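Local structure of putative rRNA methyltransferase (Sorangium cellulosum, 4RWZ) at residues 28-33 and 37-42; 169-174 and 207-212. The protein methylates 16S ribosomal RNA, probably at N1 of an adenine in the decoding region, and thereby confers aminoglycoside resistance. One frame throughout, in Å; residues are numbered along the deposited sequence.

Contact 1 (28-33 and 37-42)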
loop_
_atom_site.group_PDB
_atom_site.type_symbol
_atom_site.label_atom_id
_atom_site.label_comp_id
_atom_site.label_asym_id
_atom_site.label_seq_id
_atom_site.Cartn_x
_atom_site.Cartn_y
_atom_site.Cartn_z
ATOM N N LEU A 28 -5.094 7.839 1.287
ATOM C CA LEU A 28 -4.059 7.120 0.567
ATOM C C LEU A 28 -3.463 6.115 1.533
ATOM O O LEU A 28 -3.245 6.446 2.704
ATOM C CB LEU A 28 -2.974 8.123 0.123
ATOM C CG LEU A 28 -1.601 7.612 -0.242
ATOM C CD1 LEU A 28 -1.615 6.804 -1.546
ATOM C CD2 LEU A 28 -0.628 8.836 -0.398
ATOM N N ILE A 29 -3.285 4.869 1.079
ATOM C CA ILE A 29 -2.567 3.886 1.903
ATOM C C ILE A 29 -1.405 3.384 1.104
ATOM O O ILE A 29 -1.555 2.951 -0.047
ATOM C CB ILE A 29 -3.482 2.728 2.331
ATOM C CG1 ILE A 29 -4.680 3.328 3.125
ATOM C CG2 ILE A 29 -2.645 1.653 3.131
ATOM C CD1 ILE A 29 -5.728 2.221 3.576
ATOM N N ASP A 30 -0.218 3.416 1.706
ATOM C CA ASP A 30 0.992 2.971 1.016
ATOM C C ASP A 30 1.468 1.701 1.705
ATOM O O ASP A 30 1.881 1.769 2.838
ATOM C CB ASP A 30 2.074 4.073 1.148
ATOM C CG ASP A 30 3.396 3.717 0.420
ATOM O OD1 ASP A 30 3.320 3.173 -0.720
ATOM O OD2 ASP A 30 4.548 4.029 0.937
ATOM N N VAL A 31 1.417 0.550 1.026
ATOM C CA VAL A 31 1.743 -0.733 1.689
ATOM C C VAL A 31 3.196 -1.057 1.441
ATOM O O VAL A 31 3.673 -0.933 0.294
ATOM C CB VAL A 31 0.814 -1.832 1.106
ATOM C CG1 VAL A 31 1.231 -3.209 1.574
ATOM C CG2 VAL A 31 -0.559 -1.528 1.554
ATOM N N GLY A 32 3.920 -1.395 2.517
ATOM C CA GLY A 32 5.350 -1.652 2.448
ATOM C C GLY A 32 6.085 -0.338 2.342
ATOM O O GLY A 32 6.973 -0.147 1.499
ATOM N N THR A 33 5.746 0.581 3.223
ATOM C CA THR A 33 6.232 1.973 3.030
ATOM C C THR A 33 7.731 2.153 3.410
ATOM O O THR A 33 8.338 3.224 3.158
ATOM C CB THR A 33 5.321 2.905 3.842
ATOM O OG1 THR A 33 5.493 4.258 3.442
ATOM C CG2 THR A 33 5.713 2.822 5.319
ATOM N N ARG A 37 8.934 7.801 3.886
ATOM C CA ARG A 37 9.130 9.141 3.375
ATOM C C ARG A 37 8.157 9.464 2.251
ATOM O O ARG A 37 7.737 10.632 2.122
ATOM C CB ARG A 37 10.577 9.355 2.925
ATOM C CG ARG A 37 11.495 9.513 4.129
ATOM C CD ARG A 37 12.925 9.806 3.691
ATOM N NE ARG A 37 13.730 9.901 4.941
ATOM C CZ ARG A 37 14.991 10.336 4.964
ATOM N NH1 ARG A 37 15.567 10.725 3.836
ATOM N NH2 ARG A 37 15.654 10.397 6.111
ATOM N N PHE A 38 7.727 8.429 1.503
ATOM C CA PHE A 38 6.727 8.721 0.451
ATOM C C PHE A 38 5.437 9.272 1.070
ATOM O O PHE A 38 4.753 10.161 0.536
ATOM C CB PHE A 38 6.429 7.435 -0.320
ATOM C CG PHE A 38 5.257 7.572 -1.292
ATOM C CD1 PHE A 38 5.393 8.291 -2.475
ATOM C CD2 PHE A 38 4.034 7.028 -0.979
ATOM C CE1 PHE A 38 4.283 8.410 -3.352
ATOM C CE2 PHE A 38 2.933 7.124 -1.841
ATOM C CZ PHE A 38 3.075 7.807 -3.019
ATOM N N VAL A 39 5.092 8.713 2.228
ATOM C CA VAL A 39 3.863 9.130 2.939
ATOM C C VAL A 39 4.020 10.485 3.551
ATOM O O VAL A 39 3.104 11.330 3.480
ATOM C CB VAL A 39 3.430 8.057 3.967
ATOM C CG1 VAL A 39 2.390 8.565 4.958
ATOM C CG2 VAL A 39 2.887 6.807 3.209
ATOM N N TYR A 40 5.172 10.745 4.155
ATOM C CA TYR A 40 5.407 12.097 4.643
ATOM C C TYR A 40 5.292 13.186 3.557
ATOM O O TYR A 40 4.631 14.220 3.735
ATOM C CB TYR A 40 6.803 12.168 5.308
ATOM C CG TYR A 40 7.042 13.496 6.004
ATOM C CD1 TYR A 40 6.585 13.736 7.316
ATOM C CD2 TYR A 40 7.706 14.516 5.359
ATOM C CE1 TYR A 40 6.800 14.960 7.957
ATOM C CE2 TYR A 40 7.928 15.761 6.004
ATOM C CZ TYR A 40 7.472 15.960 7.296
ATOM O OH TYR A 40 7.682 17.196 7.882
ATOM N N ARG A 41 5.959 12.965 2.441
ATOM C CA ARG A 41 5.881 13.923 1.339
ATOM C C ARG A 41 4.469 14.044 0.802
ATOM O O ARG A 41 4.018 15.155 0.474
ATOM C CB ARG A 41 6.806 13.478 0.203
ATOM C CG ARG A 41 8.278 13.631 0.554
ATOM C CD ARG A 41 9.194 13.469 -0.712
ATOM N NE ARG A 41 9.115 12.081 -1.244
ATOM C CZ ARG A 41 9.948 11.098 -0.840
ATOM N NH1 ARG A 41 10.949 11.356 -0.026
ATOM N NH2 ARG A 41 9.844 9.920 -1.341
ATOM N N SER A 42 3.782 12.917 0.671
ATOM C CA SER A 42 2.408 12.976 0.125
ATOM C C SER A 42 1.491 13.767 1.036
ATOM O O SER A 42 0.622 14.551 0.583
ATOM C CB SER A 42 1.826 11.570 -0.116
ATOM O OG SER A 42 2.576 10.828 -1.088
HETATM O O HOH W 1 8.132 5.467 1.537
#

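Contact 2 (169-174 and 207-212)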
loop_
_atom_site.group_PDB
_atom_site.type_symbol
_atom_site.label_atom_id
_atom_site.label_comp_id
_atom_site.label_asym_id
_atom_site.label_seq_id
_atom_site.Cartn_x
_atom_site.Cartn_y
_atom_site.Cartn_z
ATOM N N PRO A 169 -7.765 -11.585 -15.958
ATOM C CA PRO A 169 -8.819 -12.392 -15.343
ATOM C C PRO A 169 -8.605 -12.589 -13.846
ATOM O O PRO A 169 -9.587 -12.564 -13.088
ATOM C CB PRO A 169 -8.692 -13.747 -16.064
ATOM C CG PRO A 169 -7.980 -13.457 -17.349
ATOM C CD PRO A 169 -7.029 -12.337 -16.996
ATOM N N ALA A 170 -7.348 -12.744 -13.436
ATOM C CA ALA A 170 -7.023 -12.989 -12.035
ATOM C C ALA A 170 -7.308 -11.727 -11.211
ATOM O O ALA A 170 -7.806 -11.790 -10.071
ATOM C CB ALA A 170 -5.587 -13.375 -11.905
ATOM N N TYR A 171 -6.953 -10.567 -11.740
ATOM C CA TYR A 171 -7.273 -9.339 -11.012
ATOM C C TYR A 171 -8.803 -9.187 -10.901
ATOM O O TYR A 171 -9.315 -8.854 -9.827
ATOM C CB TYR A 171 -6.627 -8.097 -11.688
ATOM C CG TYR A 171 -5.214 -7.844 -11.196
ATOM C CD1 TYR A 171 -4.187 -8.741 -11.472
ATOM C CD2 TYR A 171 -4.901 -6.701 -10.438
ATOM C CE1 TYR A 171 -2.882 -8.531 -11.008
ATOM C CE2 TYR A 171 -3.615 -6.462 -9.988
ATOM C CZ TYR A 171 -2.607 -7.390 -10.273
ATOM O OH TYR A 171 -1.323 -7.165 -9.802
ATOM N N ARG A 172 -9.528 -9.472 -11.996
ATOM C CA ARG A 172 -10.980 -9.398 -11.940
ATOM C C ARG A 172 -11.507 -10.385 -10.878
ATOM O O ARG A 172 -12.501 -10.097 -10.191
ATOM C CB ARG A 172 -11.624 -9.743 -13.309
ATOM C CG ARG A 172 -11.701 -8.579 -14.167
ATOM C CD ARG A 172 -12.613 -8.880 -15.408
ATOM N NE ARG A 172 -12.641 -7.731 -16.287
ATOM C CZ ARG A 172 -12.535 -7.817 -17.610
ATOM N NH1 ARG A 172 -12.402 -9.008 -18.187
ATOM N NH2 ARG A 172 -12.580 -6.715 -18.353
ATOM N N ALA A 173 -10.880 -11.561 -10.805
ATOM C CA ALA A 173 -11.316 -12.584 -9.851
ATOM C C ALA A 173 -11.087 -12.108 -8.410
ATOM O O ALA A 173 -11.549 -12.771 -7.481
ATOM C CB ALA A 173 -10.606 -13.927 -10.092
ATOM N N ALA A 174 -10.262 -11.066 -8.218
ATOM C CA ALA A 174 -10.056 -10.467 -6.873
ATOM C C ALA A 174 -10.796 -9.149 -6.655
ATOM O O ALA A 174 -10.560 -8.474 -5.657
ATOM C CB ALA A 174 -8.507 -10.269 -6.553
ATOM N N ARG A 207 7.986 -0.864 -14.217
ATOM C CA ARG A 207 6.675 -0.988 -14.838
ATOM C C ARG A 207 5.640 -0.336 -13.924
ATOM O O ARG A 207 5.719 -0.434 -12.692
ATOM C CB ARG A 207 6.332 -2.467 -15.098
ATOM C CG ARG A 207 4.812 -2.802 -15.221
ATOM C CD ARG A 207 4.297 -3.218 -16.633
ATOM N NE ARG A 207 5.302 -3.850 -17.503
ATOM C CZ ARG A 207 5.245 -3.857 -18.840
ATOM N NH1 ARG A 207 4.215 -3.296 -19.463
ATOM N NH2 ARG A 207 6.201 -4.438 -19.560
ATOM N N LEU A 208 4.680 0.343 -14.531
ATOM C CA LEU A 208 3.548 0.905 -13.792
ATOM C C LEU A 208 2.327 0.065 -14.069
ATOM O O LEU A 208 2.007 -0.206 -15.223
ATOM C CB LEU A 208 3.300 2.331 -14.265
ATOM C CG LEU A 208 1.978 2.968 -13.850
ATOM C CD1 LEU A 208 1.909 3.234 -12.344
ATOM C CD2 LEU A 208 1.769 4.291 -14.684
ATOM N N LEU A 209 1.686 -0.443 -13.019
ATOM C CA LEU A 209 0.501 -1.248 -13.227
ATOM C C LEU A 209 -0.565 -0.629 -12.349
ATOM O O LEU A 209 -0.309 -0.400 -11.176
ATOM C CB LEU A 209 0.771 -2.693 -12.779
ATOM C CG LEU A 209 -0.364 -3.715 -12.866
ATOM C CD1 LEU A 209 -0.727 -3.903 -14.330
ATOM C CD2 LEU A 209 0.143 -5.026 -12.235
ATOM N N THR A 210 -1.740 -0.331 -12.879
ATOM C CA THR A 210 -2.766 0.269 -12.025
ATOM C C THR A 210 -4.054 -0.512 -12.239
ATOM O O THR A 210 -4.248 -1.155 -13.265
ATOM C CB THR A 210 -3.055 1.788 -12.327
ATOM O OG1 THR A 210 -3.726 1.902 -13.587
ATOM C CG2 THR A 210 -1.767 2.638 -12.310
ATOM N N ALA A 211 -4.918 -0.533 -11.233
ATOM C CA ALA A 211 -6.195 -1.185 -11.410
ATOM C C ALA A 211 -7.250 -0.498 -10.567
ATOM O O ALA A 211 -6.939 0.139 -9.548
ATOM C CB ALA A 211 -6.093 -2.690 -11.027
ATOM N N GLU A 212 -8.488 -0.621 -10.985
ATOM C CA GLU A 212 -9.589 0.035 -10.278
ATOM C C GLU A 212 -10.360 -0.982 -9.443
ATOM O O GLU A 212 -10.681 -2.058 -9.939
ATOM C CB GLU A 212 -10.550 0.681 -11.299
ATOM C CG GLU A 212 -11.767 1.371 -10.648
ATOM C CD GLU A 212 -12.720 1.985 -11.693
ATOM O OE1 GLU A 212 -12.330 2.091 -12.861
ATOM O OE2 GLU A 212 -13.865 2.321 -11.352
#

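Contact 1 (28-33 and 37-42)
Val39 and Phe38, on the first turn of helix 37-45, meet alternate side chains of strand 26-31 in the opening beta-alpha-beta unit of a Rossmann-like methyltransferase. The short segments run nearly antiparallel at 164°, their axes 9.4 Å apart. The packing is by van der Waals contact, part of it against polar atoms. Val39 CG2 is wedged between the strand and the loop that follows it, 3.5 Å from Asp30 CB and 3.7 Å from Thr33 OG1. Nearer the start of the strand, Leu28 CD2 reaches Ser42 CB at 3.7 Å and lies more loosely beside Phe38 CE2. With CG anti to the backbone N (chi1 171°), the Phe38 ring swings towards the strand, where Asp30 OD2 approaches its CD2 at 3.6 Å; ring and carboxylate are inclined by 56°.

No direct hydrogen bond joins the two segments; side-chain bonds stay within a segment or go to a neighbouring strand. Thr33 OG1 donates to Asp30 OD2 at 2.7 Å, on the anti side and somewhat out of the carboxylate plane, while Asp30 OD1 bonds to Thr102 OG1, so the two bonds would hold the carboxylate's rotation. Ser42 OG donates to Phe38 O at 2.8 Å and lies over the centre of the Phe38 ring; Ser42 N reaches the same carbonyl from its other face. One water bridges the gap, giving to Thr33 O and accepting from Phe38 N.

The turn beginning at Gly32 probably corresponds to the glycine-rich motif lining the S-adenosylmethionine pocket in class I methyltransferases. Strands 49-55 and 98-104 flank strand 26-31; Val39 also touches Cys51, and Phe38 touches Thr102 and Asn104.

Contact 2 (169-174 and 207-212)
Tyr171 turns about chi1 to -87°, some 27° beyond the ideal stagger at -60°, and this carries its ring from helix 160-172 towards strand 207-213, while Leu209, with CG opposite its backbone N (chi1 178°), extends toward the ring, and chi2 brings CD2 to the phenol. The strand lies one in from the edge of a class I methyltransferase sheet, antiparallel to both its neighbours, 133-139 and 176-183; the strand order 3-2-1-4-5-7-6 identifies this Rossmann-like fold. The backbones stay apart, with the nearest CA atoms, those of Tyr171 and Ala211, separated by 8.2 Å, so the tyrosine side chain spans the gap.

The contact is small and apolar, without a hydrogen bond between the segments. Tyr171 and Leu209 approach from opposite directions, and Leu209 CD2 lies 4.1 Å from Tyr171 CZ. Ala211, two residues on and turned to the same side of the strand, sets CB 4.2 Å from Tyr171 CD2. Both methyls come to the ring obliquely. Thr210, between them, faces the other way, and its OG1 bonds to the backbone N of Thr180.

Leu122, Pro117 and Ile178 also pack against Tyr171, burying it where the helix gives way to strand 176-183. Just beyond, Ala174 N donates to Tyr171 O at 2.9 Å. Nearby, Arg172 forms a salt bridge with Glu177. The ring's polar end is settled by a partner beyond both segments: Tyr171 OH bonds to the carbonyl O of Leu114, and the same oxygen has Leu209 CD2 beside it at 3.6 Å.

In the fold
Both contacts are buried and pack a helix against the same seven-stranded sheet, but they share no helix or strand. Contact 1 lies nearer the middle, about 8 Å from the chain's centre, on the first of the parallel strands; contact 2 lies about 14 Å out, at the antiparallel end. Their centres are about 21 Å apart and their nearest atoms about 10 Å, so they do not touch. Contact 1 joins segments with three residues between them and mixes apolar packing with a buried carboxylate and a bridging water. Contact 2 joins segments far apart in sequence, buries less than half as much surface, and rests on one aromatic ring against aliphatic groups.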